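Local coordinates for SusD homolog (PDB 3EHM), which probably binds mucin O-glycans at the cell surface as a SusD-like outer-membrane lipoprotein, serving their utilization by a human gut symbiont, at residues M260-V264 with N265-E269; N50-Q53 with N54-I58; P331-D334 with S335-L339; T270-A274 with T275-Y279. One frame throughout, in Å; residues are numbered along the deposited sequence.

Contact 1. Residues M260-V264 with N265-E269; sequences MLASV and NEYNE
L261 and N265 lie side by side one turn apart, both side chains pointing the same way, and the amide end of N265 rests against a leucine methyl, with ND2 3.3 Å from CD2 of L261. N265 reaches this place because its CG stands anti to its own carbonyl carbon (chi1 -59°), which also brings OD1 within 3.5 Å of CG1 of V264. The amide thus leans on two apolar neighbours, while OD1 makes a weak hydrogen bond to R330. With an alanine here, R330 would probably lose that partner, and the methyls of L261 and V264 would lose the amide that now lies beside them. On another side of the turn, the ring of Y267 slants across the backbone of A262: CE2 is 4.1 Å from CB of A262, and CD2 is 3.5 Å from its carbonyl O. That same oxygen takes the backbone N of Y267 at 2.8 Å. Beyond the ring, OH of Y267 is hydrogen-bonded to N50 on helix 47-57. The hydroxyl of S263 is hydrogen-bonded to T270, yet OG still passes 3.8 Å from CB of E269. The backbone bonds span more residues as the helix runs out: N of N265 meets O of L261 in the ordinary manner, that of Y267 reaches five residues back, and that of E269 reaches six, to O of S263 at 2.8 Å. Such widening, followed by N268 with positive phi, is typical of a helix C-terminus unwinding, here the end of helix 261-266 ahead of strand 270-272.

Contact 2. Residues N50-Q53 with N54-I58; sequences NDLQ and NTDLI
L52 O receives two backbone donors, N of D56 at 2.7 Å and N of L57 at 3.0 Å, which come from opposite faces of its carbonyl plane where the last turn of helix 47-57 widens into a pi-type turn. One residue on, N of I58 is bonded to O of Q53, again five residues back. This wider spacing governs which side chains meet. L52, with CG anti to the backbone N (chi1 -172°), turns its branches toward the residues that follow, D56 and L57, and crosses the side chains of both donor residues obliquely: its CG lies 3.9 Å from CG of L57, and its CD1 3.8 Å from CB of D56. The leucines form an apolar patch, while CD1 lies over the carbon stem and carboxylate carbon of D56. Q53 and I58 make a second pair of the same spacing, CG2 of I58 touching CG of Q53 at 3.8 Å. The carboxylate of D56 is clasped from two quarters. The hydroxyl of T55 gives OD1 a hydrogen bond of 2.6 Å on its anti side, 17° out of the carboxylate plane, and R135 adds a salt bridge to the same oxygen. The two together probably keep this buried aspartate charged and fix its rotation. Around the helix, T55 packs on helix 85-110, where Y90 bonds D51 and N94 takes OD1 of N54, whose ND2 goes to E78. L52 meets S259 and M260 just ahead of helix 261-266, and D56 touches A449 and V450 at the start of helix 449-459.

Contact 3. Residues P331-D334 with S335-L339; sequences PKVD and SNSPL
S337 OG accepts the backbone N of D334 at 2.9 Å, almost perfectly straight at 173°, and so ties a type I beta turn running from D334 to S337 across its mouth. The turn's own backbone bond joins N of S337 to O of D334 at 3.0 Å. D334 is therefore held to S337 by both its backbone N and its O. Its side chain folds over the turn as well: CG sits between the backbone N and the carbonyl carbon (chi1 54°), which carries OD1 to 3.0 Å from N of N336, a weak bond spanning two residues in the manner of an Asx turn. An alanine in place of S337 would remove the hydroxyl, and N of D334 would probably be left without this mate, the turn then resting on its backbone bond and the weak aspartate one. The turn belongs to the loop leading into strand 339-342, and N258, from another loop, bonds O of S337 and the backbone of S335. Next to the serine, CG2 of V333 presses tightly on CB of S337 at 3.5 Å, closer than carbons usually pack.

Contact 4. Residues T270-A274 with T275-Y279; sequences TRMGA and TIWGY
The strand-to-helix junction at the start of helix 274-282 brings M272, the last residue of strand 270-272, against W277 in the first turn, with G273 at the N-cap position between them. The cap residue has no side chain, and its contribution across the contact is its carbonyl: O of G273 takes the backbone N of W277 at 3.1 Å, and O of A274 takes that of G278 at 2.8 Å, the first helical bonds of the turn. M272 is a selenomethionine, introduced with the label. Its chain leaves the backbone extended, CG anti to N (chi1 -179°), and bends only at the last torsion, which sets CE 3.6 Å from CD1 of W277. Selenium lies 5.1 Å from the centroid of the five-membered ring, 73° off its normal, an oblique Met-aromatic contact. The indole also has A274 O at its edge, near the ring plane and 3.8 Å from CE3. On another side of the cap, I276 sets CG2 3.4 Å from O of G273, so that a methyl covers the flank of an oxygen already bonded to the helix. The hydroxyl of T275 is hydrogen-bonded to N of M465, and I276 packs on Y442 of helix 429-445. At the strand end, R271 lays NH1 on O of T270 and on O of V264, while NH2 reaches O of K326. The junction thus divides its labour: buried carbonyls start the helix, an arginine bonds carbonyls of the strand, of helix 261-266 and of K326, and dispersion between the selenomethionine end and the indole probably supplies most of the side-chain attraction between strand end and helix.

How the contacts relate
Contacts 2 and 4 are buried, contact 1 is partly buried, and contact 3 lies at the surface. Contacts 1 and 2 both show helix ends that widen to five-residue spacing, and they lean on each other through M260 and L52. Contact 4 is the reverse case, a helix beginning; it follows contact 1 in the chain, and T270 and R271 return to S263 and V264. Contact 3 adds a turn on the outside, its V333 and S335 covering L261, and P331 touching T270. The chemistry follows the place: a buried carboxylate and leucines in 50-58, selenium and indole in 270-279, and hydroxyl and carboxylate bonds to main-chain groups in 331-339.

Contact 1. Residues M260-V264 with N265-E269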
loop_
_atom_site.group_PDB
_atom_site.type_symbol
_atom_site.label_atom_id
_atom_site.label_comp_id
_atom_site.label_asym_id
_atom_site.label_seq_id
_atom_site.Cartn_x
_atom_site.Cartn_y
_atom_site.Cartn_z
HETATM N N MSE A 260 2.009 -5.839 -13.160
HETATM C CA MSE A 260 1.334 -4.608 -13.562
HETATM C C MSE A 260 1.188 -4.582 -15.083
HETATM O O MSE A 260 0.377 -3.838 -15.630
HETATM C CB MSE A 260 2.139 -3.373 -13.146
HETATM C CG MSE A 260 2.250 -3.132 -11.665
HETATM SE SE MSE A 260 3.274 -1.498 -11.372
HETATM C CE MSE A 260 1.977 -0.247 -12.081
ATOM N N LEU A 261 1.976 -5.399 -15.771
ATOM C CA LEU A 261 1.936 -5.416 -17.230
ATOM C C LEU A 261 0.588 -5.772 -17.851
ATOM O O LEU A 261 0.147 -5.119 -18.797
ATOM C CB LEU A 261 3.025 -6.346 -17.771
ATOM C CG LEU A 261 4.444 -5.818 -17.540
ATOM C CD1 LEU A 261 5.465 -6.811 -18.085
ATOM C CD2 LEU A 261 4.596 -4.470 -18.233
ATOM N N ALA A 262 -0.069 -6.801 -17.330
ATOM C CA ALA A 262 -1.365 -7.204 -17.874
ATOM C C ALA A 262 -2.342 -6.026 -17.952
ATOM O O ALA A 262 -2.907 -5.751 -19.009
ATOM C CB ALA A 262 -1.962 -8.324 -17.031
ATOM N N SER A 263 -2.536 -5.322 -16.841
ATOM C CA SER A 263 -3.469 -4.201 -16.837
ATOM C C SER A 263 -2.970 -2.962 -17.583
ATOM O O SER A 263 -3.759 -2.239 -18.194
ATOM C CB SER A 263 -3.839 -3.821 -15.402
ATOM O OG SER A 263 -4.872 -2.851 -15.407
ATOM N N VAL A 264 -1.665 -2.713 -17.545
ATOM C CA VAL A 264 -1.111 -1.549 -18.231
ATOM C C VAL A 264 -1.025 -1.722 -19.747
ATOM O O VAL A 264 -1.472 -0.854 -20.498
ATOM C CB VAL A 264 0.311 -1.195 -17.699
ATOM C CG1 VAL A 264 0.964 -0.145 -18.596
ATOM C CG2 VAL A 264 0.219 -0.664 -16.271
ATOM N N ASN A 265 -0.467 -2.844 -20.198
ATOM C CA ASN A 265 -0.288 -3.074 -21.631
ATOM C C ASN A 265 -1.252 -4.027 -22.323
ATOM O O ASN A 265 -1.642 -3.788 -23.465
ATOM C CB ASN A 265 1.141 -3.547 -21.909
ATOM C CG ASN A 265 2.184 -2.549 -21.454
ATOM O OD1 ASN A 265 2.040 -1.343 -21.659
ATOM N ND2 ASN A 265 3.248 -3.048 -20.844
ATOM N N GLU A 266 -1.626 -5.111 -21.652
ATOM C CA GLU A 266 -2.529 -6.079 -22.257
ATOM C C GLU A 266 -3.974 -5.602 -22.320
ATOM O O GLU A 266 -4.585 -5.590 -23.389
ATOM C CB GLU A 266 -2.468 -7.406 -21.499
ATOM C CG GLU A 266 -1.118 -8.114 -21.566
ATOM C CD GLU A 266 -0.646 -8.361 -22.993
ATOM O OE1 GLU A 266 -1.480 -8.741 -23.847
ATOM O OE2 GLU A 266 0.563 -8.187 -23.257
ATOM N N TYR A 267 -4.518 -5.205 -21.175
ATOM C CA TYR A 267 -5.900 -4.748 -21.111
ATOM C C TYR A 267 -6.060 -3.253 -21.389
ATOM O O TYR A 267 -7.167 -2.788 -21.683
ATOM C CB TYR A 267 -6.495 -5.066 -19.733
ATOM C CG TYR A 267 -6.353 -6.510 -19.291
ATOM C CD1 TYR A 267 -6.508 -7.563 -20.194
ATOM C CD2 TYR A 267 -6.110 -6.824 -17.952
ATOM C CE1 TYR A 267 -6.423 -8.894 -19.772
ATOM C CE2 TYR A 267 -6.028 -8.149 -17.521
ATOM C CZ TYR A 267 -6.186 -9.178 -18.435
ATOM O OH TYR A 267 -6.128 -10.487 -18.005
ATOM N N ASN A 268 -4.961 -2.506 -21.287
ATOM C CA ASN A 268 -4.983 -1.065 -21.517
ATOM C C ASN A 268 -5.958 -0.397 -20.559
ATOM O O ASN A 268 -6.713 0.501 -20.947
ATOM C CB ASN A 268 -5.392 -0.771 -22.961
ATOM C CG ASN A 268 -4.319 -1.153 -23.950
ATOM O OD1 ASN A 268 -4.554 -1.936 -24.873
ATOM N ND2 ASN A 268 -3.127 -0.607 -23.759
ATOM N N GLU A 269 -5.926 -0.831 -19.303
ATOM C CA GLU A 269 -6.830 -0.304 -18.292
ATOM C C GLU A 269 -6.163 0.535 -17.203
ATOM O O GLU A 269 -6.798 1.411 -16.627
ATOM C CB GLU A 269 -7.625 -1.459 -17.662
ATOM C CG GLU A 269 -8.447 -2.247 -18.694
ATOM C CD GLU A 269 -9.187 -3.445 -18.113
ATOM O OE1 GLU A 269 -8.607 -4.165 -17.272
ATOM O OE2 GLU A 269 -10.347 -3.675 -18.514
#

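Contact 2. Residues N50-Q53 with N54-I58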
loop_
_atom_site.group_PDB
_atom_site.type_symbol
_atom_site.label_atom_id
_atom_site.label_comp_id
_atom_site.label_asym_id
_atom_site.label_seq_id
_atom_site.Cartn_x
_atom_site.Cartn_y
_atom_site.Cartn_z
ATOM N N ASN A 50 -4.324 -10.194 -12.982
ATOM C CA ASN A 50 -5.733 -10.002 -12.671
ATOM C C ASN A 50 -5.826 -9.815 -11.156
ATOM O O ASN A 50 -6.599 -8.993 -10.668
ATOM C CB ASN A 50 -6.580 -11.220 -13.086
ATOM C CG ASN A 50 -6.694 -11.385 -14.599
ATOM O OD1 ASN A 50 -6.476 -10.444 -15.360
ATOM N ND2 ASN A 50 -7.062 -12.589 -15.034
ATOM N N ASP A 51 -5.021 -10.573 -10.416
ATOM C CA ASP A 51 -5.033 -10.480 -8.958
ATOM C C ASP A 51 -4.569 -9.099 -8.487
ATOM O O ASP A 51 -5.178 -8.505 -7.601
ATOM C CB ASP A 51 -4.132 -11.552 -8.342
ATOM C CG ASP A 51 -4.623 -12.968 -8.606
ATOM O OD1 ASP A 51 -3.900 -13.912 -8.229
ATOM O OD2 ASP A 51 -5.718 -13.148 -9.175
ATOM N N LEU A 52 -3.488 -8.596 -9.079
ATOM C CA LEU A 52 -2.950 -7.287 -8.704
ATOM C C LEU A 52 -3.950 -6.171 -8.994
ATOM O O LEU A 52 -3.965 -5.146 -8.311
ATOM C CB LEU A 52 -1.648 -7.013 -9.454
ATOM C CG LEU A 52 -0.904 -5.756 -8.995
ATOM C CD1 LEU A 52 -0.419 -5.960 -7.561
ATOM C CD2 LEU A 52 0.267 -5.481 -9.918
ATOM N N GLN A 53 -4.778 -6.364 -10.015
ATOM C CA GLN A 53 -5.798 -5.371 -10.347
ATOM C C GLN A 53 -6.732 -5.228 -9.155
ATOM O O GLN A 53 -7.074 -4.119 -8.727
ATOM C CB GLN A 53 -6.622 -5.825 -11.554
ATOM C CG GLN A 53 -6.139 -5.303 -12.888
ATOM C CD GLN A 53 -7.162 -5.520 -13.987
ATOM O OE1 GLN A 53 -7.171 -4.804 -14.991
ATOM N NE2 GLN A 53 -8.024 -6.513 -13.807
ATOM N N ASN A 54 -7.129 -6.378 -8.622
ATOM C CA ASN A 54 -8.045 -6.473 -7.493
ATOM C C ASN A 54 -7.486 -5.873 -6.206
ATOM O O ASN A 54 -8.207 -5.213 -5.457
ATOM C CB ASN A 54 -8.403 -7.950 -7.270
ATOM C CG ASN A 54 -9.334 -8.162 -6.090
ATOM O OD1 ASN A 54 -9.036 -8.947 -5.184
ATOM N ND2 ASN A 54 -10.471 -7.477 -6.099
ATOM N N THR A 55 -6.199 -6.086 -5.954
ATOM C CA THR A 55 -5.583 -5.584 -4.730
ATOM C C THR A 55 -4.991 -4.180 -4.818
ATOM O O THR A 55 -5.156 -3.380 -3.898
ATOM C CB THR A 55 -4.448 -6.520 -4.251
ATOM O OG1 THR A 55 -3.356 -6.464 -5.180
ATOM C CG2 THR A 55 -4.939 -7.956 -4.155
ATOM N N ASP A 56 -4.320 -3.883 -5.928
ATOM C CA ASP A 56 -3.636 -2.603 -6.085
ATOM C C ASP A 56 -4.032 -1.635 -7.200
ATOM O O ASP A 56 -4.234 -0.443 -6.957
ATOM C CB ASP A 56 -2.129 -2.860 -6.249
ATOM C CG ASP A 56 -1.464 -3.383 -4.983
ATOM O OD1 ASP A 56 -1.914 -4.403 -4.412
ATOM O OD2 ASP A 56 -0.460 -2.768 -4.571
ATOM N N LEU A 57 -4.128 -2.142 -8.421
ATOM C CA LEU A 57 -4.375 -1.295 -9.578
ATOM C C LEU A 57 -5.716 -0.613 -9.819
ATOM O O LEU A 57 -5.752 0.603 -9.992
ATOM C CB LEU A 57 -3.967 -2.052 -10.842
ATOM C CG LEU A 57 -2.604 -2.744 -10.766
ATOM C CD1 LEU A 57 -2.238 -3.263 -12.152
ATOM C CD2 LEU A 57 -1.531 -1.777 -10.263
ATOM N N ILE A 58 -6.812 -1.362 -9.851
ATOM C CA ILE A 58 -8.092 -0.720 -10.124
ATOM C C ILE A 58 -8.870 -0.358 -8.867
ATOM O O ILE A 58 -9.883 0.338 -8.933
ATOM C CB ILE A 58 -8.967 -1.590 -11.058
ATOM C CG1 ILE A 58 -9.586 -2.758 -10.293
ATOM C CG2 ILE A 58 -8.108 -2.123 -12.204
ATOM C CD1 ILE A 58 -10.561 -3.573 -11.132
#

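Contact 3. Residues P331-D334 with S335-L339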
loop_
_atom_site.group_PDB
_atom_site.type_symbol
_atom_site.label_atom_id
_atom_site.label_comp_id
_atom_site.label_asym_id
_atom_site.label_seq_id
_atom_site.Cartn_x
_atom_site.Cartn_y
_atom_site.Cartn_z
ATOM N N PRO A 331 2.090 3.886 -16.409
ATOM C CA PRO A 331 3.149 3.653 -15.426
ATOM C C PRO A 331 4.314 3.027 -16.190
ATOM O O PRO A 331 4.097 2.189 -17.071
ATOM C CB PRO A 331 2.511 2.651 -14.463
ATOM C CG PRO A 331 1.054 2.978 -14.542
ATOM C CD PRO A 331 0.852 3.189 -16.023
ATOM N N LYS A 332 5.538 3.448 -15.892
ATOM C CA LYS A 332 6.697 2.862 -16.549
ATOM C C LYS A 332 6.987 1.550 -15.838
ATOM O O LYS A 332 7.099 1.512 -14.609
ATOM C CB LYS A 332 7.917 3.779 -16.442
ATOM C CG LYS A 332 7.922 4.918 -17.438
ATOM C CD LYS A 332 9.261 5.649 -17.433
ATOM C CE LYS A 332 9.307 6.704 -18.530
ATOM N NZ LYS A 332 10.560 7.501 -18.479
ATOM N N VAL A 333 7.087 0.474 -16.605
ATOM C CA VAL A 333 7.354 -0.830 -16.026
ATOM C C VAL A 333 7.664 -1.844 -17.122
ATOM O O VAL A 333 7.198 -1.711 -18.253
ATOM C CB VAL A 333 6.131 -1.333 -15.202
ATOM C CG1 VAL A 333 4.895 -1.445 -16.101
ATOM C CG2 VAL A 333 6.437 -2.681 -14.569
ATOM N N ASP A 334 8.487 -2.831 -16.796
ATOM C CA ASP A 334 8.799 -3.886 -17.753
ATOM C C ASP A 334 8.711 -5.226 -17.027
ATOM O O ASP A 334 8.508 -5.265 -15.813
ATOM C CB ASP A 334 10.175 -3.674 -18.393
ATOM C CG ASP A 334 11.276 -3.527 -17.380
ATOM O OD1 ASP A 334 11.476 -4.459 -16.575
ATOM O OD2 ASP A 334 11.954 -2.473 -17.396
ATOM N N SER A 335 8.857 -6.322 -17.762
ATOM C CA SER A 335 8.730 -7.649 -17.170
ATOM C C SER A 335 9.629 -7.920 -15.966
ATOM O O SER A 335 9.235 -8.644 -15.051
ATOM C CB SER A 335 8.952 -8.726 -18.239
ATOM O OG SER A 335 10.239 -8.617 -18.814
ATOM N N ASN A 336 10.821 -7.331 -15.957
ATOM C CA ASN A 336 11.769 -7.541 -14.865
ATOM C C ASN A 336 11.644 -6.555 -13.707
ATOM O O ASN A 336 12.402 -6.631 -12.739
ATOM C CB ASN A 336 13.206 -7.508 -15.402
ATOM C CG ASN A 336 13.494 -8.650 -16.357
ATOM O OD1 ASN A 336 13.291 -9.818 -16.024
ATOM N ND2 ASN A 336 13.970 -8.318 -17.554
ATOM N N SER A 337 10.691 -5.633 -13.799
ATOM C CA SER A 337 10.502 -4.655 -12.734
ATOM C C SER A 337 10.049 -5.342 -11.450
ATOM O O SER A 337 9.312 -6.331 -11.478
ATOM C CB SER A 337 9.465 -3.606 -13.137
ATOM O OG SER A 337 9.889 -2.879 -14.270
ATOM N N PRO A 338 10.482 -4.821 -10.303
ATOM C CA PRO A 338 10.097 -5.416 -9.025
ATOM C C PRO A 338 8.823 -4.822 -8.440
ATOM O O PRO A 338 8.254 -3.874 -8.980
ATOM C CB PRO A 338 11.299 -5.115 -8.147
ATOM C CG PRO A 338 11.671 -3.736 -8.598
ATOM C CD PRO A 338 11.536 -3.805 -10.116
ATOM N N LEU A 339 8.373 -5.422 -7.344
ATOM C CA LEU A 339 7.223 -4.940 -6.593
ATOM C C LEU A 339 7.867 -4.720 -5.233
ATOM O O LEU A 339 8.669 -5.543 -4.789
ATOM C CB LEU A 339 6.117 -5.994 -6.516
ATOM C CG LEU A 339 5.325 -6.179 -7.814
ATOM C CD1 LEU A 339 4.141 -7.103 -7.568
ATOM C CD2 LEU A 339 4.833 -4.828 -8.309
#

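Contact 4. Residues T270-A274 with T275-Y279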
loop_
_atom_site.group_PDB
_atom_site.type_symbol
_atom_site.label_atom_id
_atom_site.label_comp_id
_atom_site.label_asym_id
_atom_site.label_seq_id
_atom_site.Cartn_x
_atom_site.Cartn_y
_atom_site.Cartn_z
ATOM N N THR A 270 -4.891 0.287 -16.916
ATOM C CA THR A 270 -4.217 1.061 -15.880
ATOM C C THR A 270 -3.348 2.182 -16.438
ATOM O O THR A 270 -2.438 1.946 -17.227
ATOM C CB THR A 270 -3.370 0.153 -14.973
ATOM O OG1 THR A 270 -4.241 -0.728 -14.254
ATOM C CG2 THR A 270 -2.569 0.985 -13.972
ATOM N N ARG A 271 -3.640 3.404 -16.001
ATOM C CA ARG A 271 -2.924 4.591 -16.452
ATOM C C ARG A 271 -2.557 5.477 -15.258
ATOM O O ARG A 271 -2.912 5.168 -14.119
ATOM C CB ARG A 271 -3.808 5.361 -17.437
ATOM C CG ARG A 271 -4.170 4.567 -18.705
ATOM C CD ARG A 271 -2.950 4.427 -19.606
ATOM N NE ARG A 271 -3.209 3.726 -20.865
ATOM C CZ ARG A 271 -2.968 2.433 -21.072
ATOM N NH1 ARG A 271 -2.466 1.679 -20.101
ATOM N NH2 ARG A 271 -3.192 1.897 -22.267
HETATM N N MSE A 272 -1.845 6.572 -15.520
HETATM C CA MSE A 272 -1.427 7.499 -14.463
HETATM C C MSE A 272 -2.627 8.187 -13.808
HETATM O O MSE A 272 -3.504 8.709 -14.496
HETATM C CB MSE A 272 -0.479 8.560 -15.038
HETATM C CG MSE A 272 0.044 9.561 -14.010
HETATM SE SE MSE A 272 1.167 10.926 -14.824
HETATM C CE MSE A 272 -0.177 11.797 -15.911
ATOM N N GLY A 273 -2.648 8.186 -12.479
ATOM C CA GLY A 273 -3.738 8.799 -11.736
ATOM C C GLY A 273 -3.644 10.309 -11.614
ATOM O O GLY A 273 -2.552 10.873 -11.610
ATOM N N ALA A 274 -4.797 10.962 -11.488
ATOM C CA ALA A 274 -4.859 12.421 -11.390
ATOM C C ALA A 274 -4.217 12.974 -10.128
ATOM O O ALA A 274 -3.491 13.965 -10.175
ATOM C CB ALA A 274 -6.306 12.885 -11.475
ATOM N N THR A 275 -4.475 12.331 -8.997
ATOM C CA THR A 275 -3.913 12.799 -7.740
ATOM C C THR A 275 -2.386 12.831 -7.744
ATOM O O THR A 275 -1.781 13.868 -7.476
ATOM C CB THR A 275 -4.384 11.928 -6.563
ATOM O OG1 THR A 275 -5.817 11.926 -6.520
ATOM C CG2 THR A 275 -3.841 12.482 -5.247
ATOM N N ILE A 276 -1.753 11.706 -8.054
ATOM C CA ILE A 276 -0.302 11.694 -8.047
ATOM C C ILE A 276 0.252 12.641 -9.115
ATOM O O ILE A 276 1.280 13.277 -8.911
ATOM C CB ILE A 276 0.253 10.252 -8.217
ATOM C CG1 ILE A 276 1.750 10.243 -7.895
ATOM C CG2 ILE A 276 -0.021 9.727 -9.622
ATOM C CD1 ILE A 276 2.350 8.848 -7.832
ATOM N N TRP A 277 -0.437 12.756 -10.246
ATOM C CA TRP A 277 0.025 13.666 -11.287
ATOM C C TRP A 277 -0.000 15.096 -10.759
ATOM O O TRP A 277 0.937 15.856 -10.968
ATOM C CB TRP A 277 -0.861 13.597 -12.529
ATOM C CG TRP A 277 -0.619 14.767 -13.449
ATOM C CD1 TRP A 277 0.418 14.925 -14.323
ATOM C CD2 TRP A 277 -1.386 15.979 -13.512
ATOM N NE1 TRP A 277 0.347 16.162 -14.924
ATOM C CE2 TRP A 277 -0.749 16.829 -14.444
ATOM C CE3 TRP A 277 -2.546 16.429 -12.866
ATOM C CZ2 TRP A 277 -1.236 18.106 -14.751
ATOM C CZ3 TRP A 277 -3.031 17.702 -13.170
ATOM C CH2 TRP A 277 -2.374 18.524 -14.105
ATOM N N GLY A 278 -1.094 15.453 -10.088
ATOM C CA GLY A 278 -1.236 16.794 -9.546
ATOM C C GLY A 278 -0.085 17.204 -8.654
ATOM O O GLY A 278 0.423 18.327 -8.757
ATOM N N TYR A 279 0.324 16.304 -7.762
ATOM C CA TYR A 279 1.437 16.593 -6.866
ATOM C C TYR A 279 2.764 16.647 -7.621
ATOM O O TYR A 279 3.529 17.594 -7.469
ATOM C CB TYR A 279 1.512 15.542 -5.751
ATOM C CG TYR A 279 0.437 15.709 -4.694
ATOM C CD1 TYR A 279 0.509 16.742 -3.761
ATOM C CD2 TYR A 279 -0.677 14.871 -4.662
ATOM C CE1 TYR A 279 -0.500 16.943 -2.825
ATOM C CE2 TYR A 279 -1.698 15.062 -3.728
ATOM C CZ TYR A 279 -1.604 16.105 -2.814
ATOM O OH TYR A 279 -2.624 16.327 -1.906
#